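Local coordinates for uncharacterized protein (Bacteroides ovatus, PDB 4FXT) that is of unknown function and pairs an N-terminal domain of the transthyretin clan with a C-terminal domain of the E-set clan, at residues Gly22-Ser25 with Gly26-Glu29; Thr154-Asp158 with Gln159-Ala163. One frame throughout, in Å; residues are numbered along the deposited sequence.

Interaction 1 of 2, residues Gly22-Ser25 with Gly26-Glu29; sequences GVRS and GSSE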
loop_
_atom_site.group_PDB
_atom_site.type_symbol
_atom_site.label_atom_id
_atom_site.label_comp_id
_atom_site.label_asym_id
_atom_site.label_seq_id
_atom_site.Cartn_x
_atom_site.Cartn_y
_atom_site.Cartn_z
ATOM N N GLY A 22 -2.628 0.510 0.515
ATOM C CA GLY A 22 -1.785 -0.400 -0.249
ATOM C C GLY A 22 -0.319 -0.058 -0.123
ATOM O O GLY A 22 0.062 1.119 -0.132
ATOM N N VAL A 23 0.513 -1.091 0.044
ATOM C CA VAL A 23 1.919 -0.793 0.151
ATOM C C VAL A 23 2.713 -1.922 -0.538
ATOM O O VAL A 23 2.095 -2.880 -1.017
ATOM C CB VAL A 23 2.286 -0.593 1.634
ATOM C CG1 VAL A 23 2.333 -1.910 2.397
ATOM C CG2 VAL A 23 3.594 0.137 1.740
ATOM N N ARG A 24 4.060 -1.764 -0.666
ATOM C CA ARG A 24 4.900 -2.791 -1.277
ATOM C C ARG A 24 5.184 -3.918 -0.232
ATOM O O ARG A 24 5.531 -3.631 0.924
ATOM C CB ARG A 24 6.196 -2.184 -1.827
ATOM C CG ARG A 24 7.127 -3.214 -2.445
ATOM C CD ARG A 24 8.390 -2.650 -3.039
ATOM N NE ARG A 24 9.257 -2.070 -2.018
ATOM C CZ ARG A 24 10.207 -2.730 -1.365
ATOM N NH1 ARG A 24 10.430 -4.014 -1.620
ATOM N NH2 ARG A 24 10.935 -2.113 -0.450
ATOM N N SER A 25 5.018 -5.198 -0.649
ATOM C CA SER A 25 5.271 -6.334 0.214
ATOM C C SER A 25 6.722 -6.296 0.634
ATOM O O SER A 25 7.582 -6.055 -0.206
ATOM C CB SER A 25 4.903 -7.658 -0.473
ATOM O OG SER A 25 5.023 -8.774 0.405
ATOM N N GLY A 26 6.945 -6.448 1.938
ATOM C CA GLY A 26 8.245 -6.421 2.596
ATOM C C GLY A 26 8.895 -5.059 2.699
ATOM O O GLY A 26 10.122 -4.980 2.674
ATOM N N SER A 27 8.100 -3.979 2.829
ATOM C CA SER A 27 8.705 -2.644 2.860
ATOM C C SER A 27 8.335 -1.812 4.099
ATOM O O SER A 27 9.136 -0.991 4.567
ATOM C CB SER A 27 8.265 -1.854 1.632
ATOM O OG SER A 27 6.879 -1.574 1.686
ATOM N N SER A 28 7.087 -2.002 4.572
ATOM C CA SER A 28 6.531 -1.198 5.645
ATOM C C SER A 28 6.252 -2.015 6.886
ATOM O O SER A 28 5.929 -3.213 6.820
ATOM C CB SER A 28 5.246 -0.545 5.158
ATOM O OG SER A 28 5.565 0.195 3.993
ATOM N N GLU A 29 6.398 -1.333 8.035
ATOM C CA GLU A 29 6.261 -1.885 9.377
ATOM C C GLU A 29 5.673 -0.913 10.373
ATOM O O GLU A 29 5.546 0.287 10.103
ATOM C CB GLU A 29 7.652 -2.282 9.904
ATOM C CG GLU A 29 8.399 -3.332 9.109
ATOM C CD GLU A 29 9.867 -3.519 9.445
ATOM O OE1 GLU A 29 10.321 -3.120 10.546
ATOM O OE2 GLU A 29 10.565 -4.091 8.577
#
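R24 and S27 meet across a tight reversal of the chain, and the carbonyl oxygen of R24 receives both bonds that cross it. The hydroxyl of S27 gives the shorter one, from S27 OG to R24 O at 2.6 Å. It arrives at a bent C=O...OG angle of 127°, somewhat tilted from the carbonyl plane. The second, from S27 N to R24 O at 3.2 Å, is weak. With chi1 at 67°, S27 OG sits between its own backbone N and carbonyl carbon, from where it reaches back to R24 O. S28 extends the chain of hydroxyls: S28 OG donates to S27 OG at 3.2 Å. Beside these oxygens lies the aliphatic V23, whose CG2 branch comes within 3.7 Å of S27 OG and 3.9 Å of S28 CB. From R24 to S27 the backbone forms a type II beta turn, with S25 and G26 at the two central positions; the positive phi of G26, 73°, suits the second of them. The turn leads from strand 19-20 into strand 28-33 of the transthyretin-clan domain. The R24 side chain runs out extended, then bends at chi3 and lays one face of its guanidinium over S27 CB, with R24 NH2 3.4 Å from that carbon. The charged end is held from beyond the turn, since R24 NE forms a salt bridge with E190, which also touches the S27 side chain. The backbone is tied to both parts of the chain: V23 bonds to Q49 and S28 to I47 in the N-terminal domain, whereas G22 bonds to Y193, and V23 O accepts from the R180 side chain (NH2), in the C-terminal one.

Interaction 2 of 2, residues Thr154-Asp158 with Gln159-Ala163; sequences TVSLD and QENTA
From V155 to L157 the backbone is extended, then D158 takes up left-handed helical angles (phi 49°) and swings the chain round through Q159 into strand 160-166. The bend carries the chain from one sheet of the E-set-clan domain to the edge strand of another, beside strand 111-120, where D158 and N161 make backbone bonds to I118 and F116. Two amide side chains on the far side of this bend reach back to the near side; both touch a crystal neighbour, so their positions may partly reflect the lattice. Q159 folds over the corner: its NE2 donates to L157 O at 3.1 Å, along a fairly straight line (N-H...O 160°) that lies in the plane of the amide. With chi1 at 64°, CG stands between the backbone N and carbonyl carbon of Q159, and the chain beyond it passes alongside S156, where S156 CB comes 3.5 Å from Q159 NE2. N161 points toward the loop, and N161 ND2 donates to S156 OG at 2.9 Å, again in its amide plane. The same hydroxyl also borders the Q159 amide, S156 OG lying 3.4 Å from Q159 CD. Next to this polar group the V155 and N161 side chains run alongside each other with opposite headings, bringing V155 CG1 to 3.6 Å from N161 ND2; the valine packs inward on I118 and V130. D158 looks away, its OD1 taking a hydrogen bond from N119. The crossing bonds are thus uncharged amide-to-oxygen bonds at the protein surface, where water could probably compete for the same groups.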
loop_
_atom_site.group_PDB
_atom_site.type_symbol
_atom_site.label_atom_id
_atom_site.label_comp_id
_atom_site.label_asym_id
_atom_site.label_seq_id
_atom_site.Cartn_x
_atom_site.Cartn_y
_atom_site.Cartn_z
ATOM N N THR A 154 2.825 15.379 -12.548
ATOM C CA THR A 154 1.868 16.484 -12.751
ATOM C C THR A 154 0.470 15.898 -13.025
ATOM O O THR A 154 -0.372 16.541 -13.655
ATOM C CB THR A 154 2.315 17.434 -13.879
ATOM O OG1 THR A 154 2.366 16.706 -15.110
ATOM C CG2 THR A 154 3.645 18.146 -13.587
ATOM N N VAL A 155 0.215 14.680 -12.531
ATOM C CA VAL A 155 -1.099 14.049 -12.674
ATOM C C VAL A 155 -2.114 14.882 -11.856
ATOM O O VAL A 155 -1.828 15.221 -10.713
ATOM C CB VAL A 155 -1.073 12.553 -12.252
ATOM C CG1 VAL A 155 -2.459 11.915 -12.359
ATOM C CG2 VAL A 155 -0.055 11.767 -13.078
ATOM N N SER A 156 -3.273 15.244 -12.462
ATOM C CA SER A 156 -4.318 15.998 -11.770
ATOM C C SER A 156 -4.841 15.198 -10.538
ATOM O O SER A 156 -4.827 13.953 -10.491
ATOM C CB SER A 156 -5.455 16.354 -12.713
ATOM O OG SER A 156 -6.023 15.232 -13.350
ATOM N N LEU A 157 -5.210 15.951 -9.514
ATOM C CA LEU A 157 -5.657 15.458 -8.223
ATOM C C LEU A 157 -7.170 15.471 -8.065
ATOM O O LEU A 157 -7.879 16.184 -8.789
ATOM C CB LEU A 157 -5.044 16.365 -7.151
ATOM C CG LEU A 157 -3.666 16.026 -6.587
ATOM C CD1 LEU A 157 -2.695 15.454 -7.616
ATOM C CD2 LEU A 157 -3.083 17.223 -5.890
ATOM N N ASP A 158 -7.658 14.678 -7.085
ATOM C CA ASP A 158 -9.054 14.566 -6.625
ATOM C C ASP A 158 -10.052 14.384 -7.823
ATOM O O ASP A 158 -11.172 14.922 -7.805
ATOM C CB ASP A 158 -9.435 15.819 -5.798
ATOM C CG ASP A 158 -8.512 16.213 -4.658
ATOM O OD1 ASP A 158 -7.651 15.396 -4.268
ATOM O OD2 ASP A 158 -8.655 17.341 -4.150
ATOM N N GLN A 159 -9.624 13.620 -8.846
ATOM C CA GLN A 159 -10.394 13.351 -10.066
ATOM C C GLN A 159 -9.841 12.131 -10.761
ATOM O O GLN A 159 -8.650 11.798 -10.592
ATOM C CB GLN A 159 -10.396 14.560 -11.029
ATOM C CG GLN A 159 -9.022 14.933 -11.591
ATOM C CD GLN A 159 -9.073 16.249 -12.295
ATOM O OE1 GLN A 159 -9.473 16.359 -13.448
ATOM N NE2 GLN A 159 -8.678 17.283 -11.597
ATOM N N GLU A 160 -10.703 11.450 -11.517
ATOM C CA GLU A 160 -10.318 10.262 -12.243
ATOM C C GLU A 160 -9.378 10.621 -13.393
ATOM O O GLU A 160 -9.564 11.626 -14.094
ATOM C CB GLU A 160 -11.564 9.519 -12.786
ATOM C CG GLU A 160 -11.232 8.201 -13.449
ATOM C CD GLU A 160 -12.371 7.553 -14.197
ATOM O OE1 GLU A 160 -13.162 6.816 -13.561
ATOM O OE2 GLU A 160 -12.440 7.742 -15.435
ATOM N N ASN A 161 -8.380 9.780 -13.601
ATOM C CA ASN A 161 -7.488 9.893 -14.737
ATOM C C ASN A 161 -7.424 8.529 -15.404
ATOM O O ASN A 161 -7.666 7.520 -14.737
ATOM C CB ASN A 161 -6.100 10.435 -14.352
ATOM C CG ASN A 161 -6.100 11.934 -14.182
ATOM O OD1 ASN A 161 -6.119 12.708 -15.166
ATOM N ND2 ASN A 161 -6.030 12.383 -12.936
ATOM N N THR A 162 -7.167 8.507 -16.720
ATOM C CA THR A 162 -7.035 7.277 -17.496
ATOM C C THR A 162 -5.625 7.189 -18.108
ATOM O O THR A 162 -5.112 8.178 -18.623
ATOM C CB THR A 162 -8.122 7.220 -18.585
ATOM O OG1 THR A 162 -9.407 7.340 -17.980
ATOM C CG2 THR A 162 -8.059 5.948 -19.444
ATOM N N ALA A 163 -5.015 6.016 -18.027
ATOM C CA ALA A 163 -3.718 5.716 -18.612
ATOM C C ALA A 163 -3.721 4.282 -19.165
ATOM O O ALA A 163 -4.375 3.401 -18.594
ATOM C CB ALA A 163 -2.613 5.912 -17.595
#

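Overall arrangement
Interactions 1 and 2 are two local turns, each delivering the chain into a strand, one in each domain. Along the sequence they follow in series; in space their centres are 24 Å apart and their nearest atoms about 16 Å, with no touch between them. Their settings differ. Residues 22-29 lie about 6 Å from the centre of the chain, measured centre to centre, and meet residues of the C-terminal domain, which places that turn at the junction of the two domains. Residues 154-163 lie about 18 Å out, centre to centre, where a loop enters the outermost strand 160-166 of a three-stranded antiparallel sheet. No active site or ligand is known to tie them together.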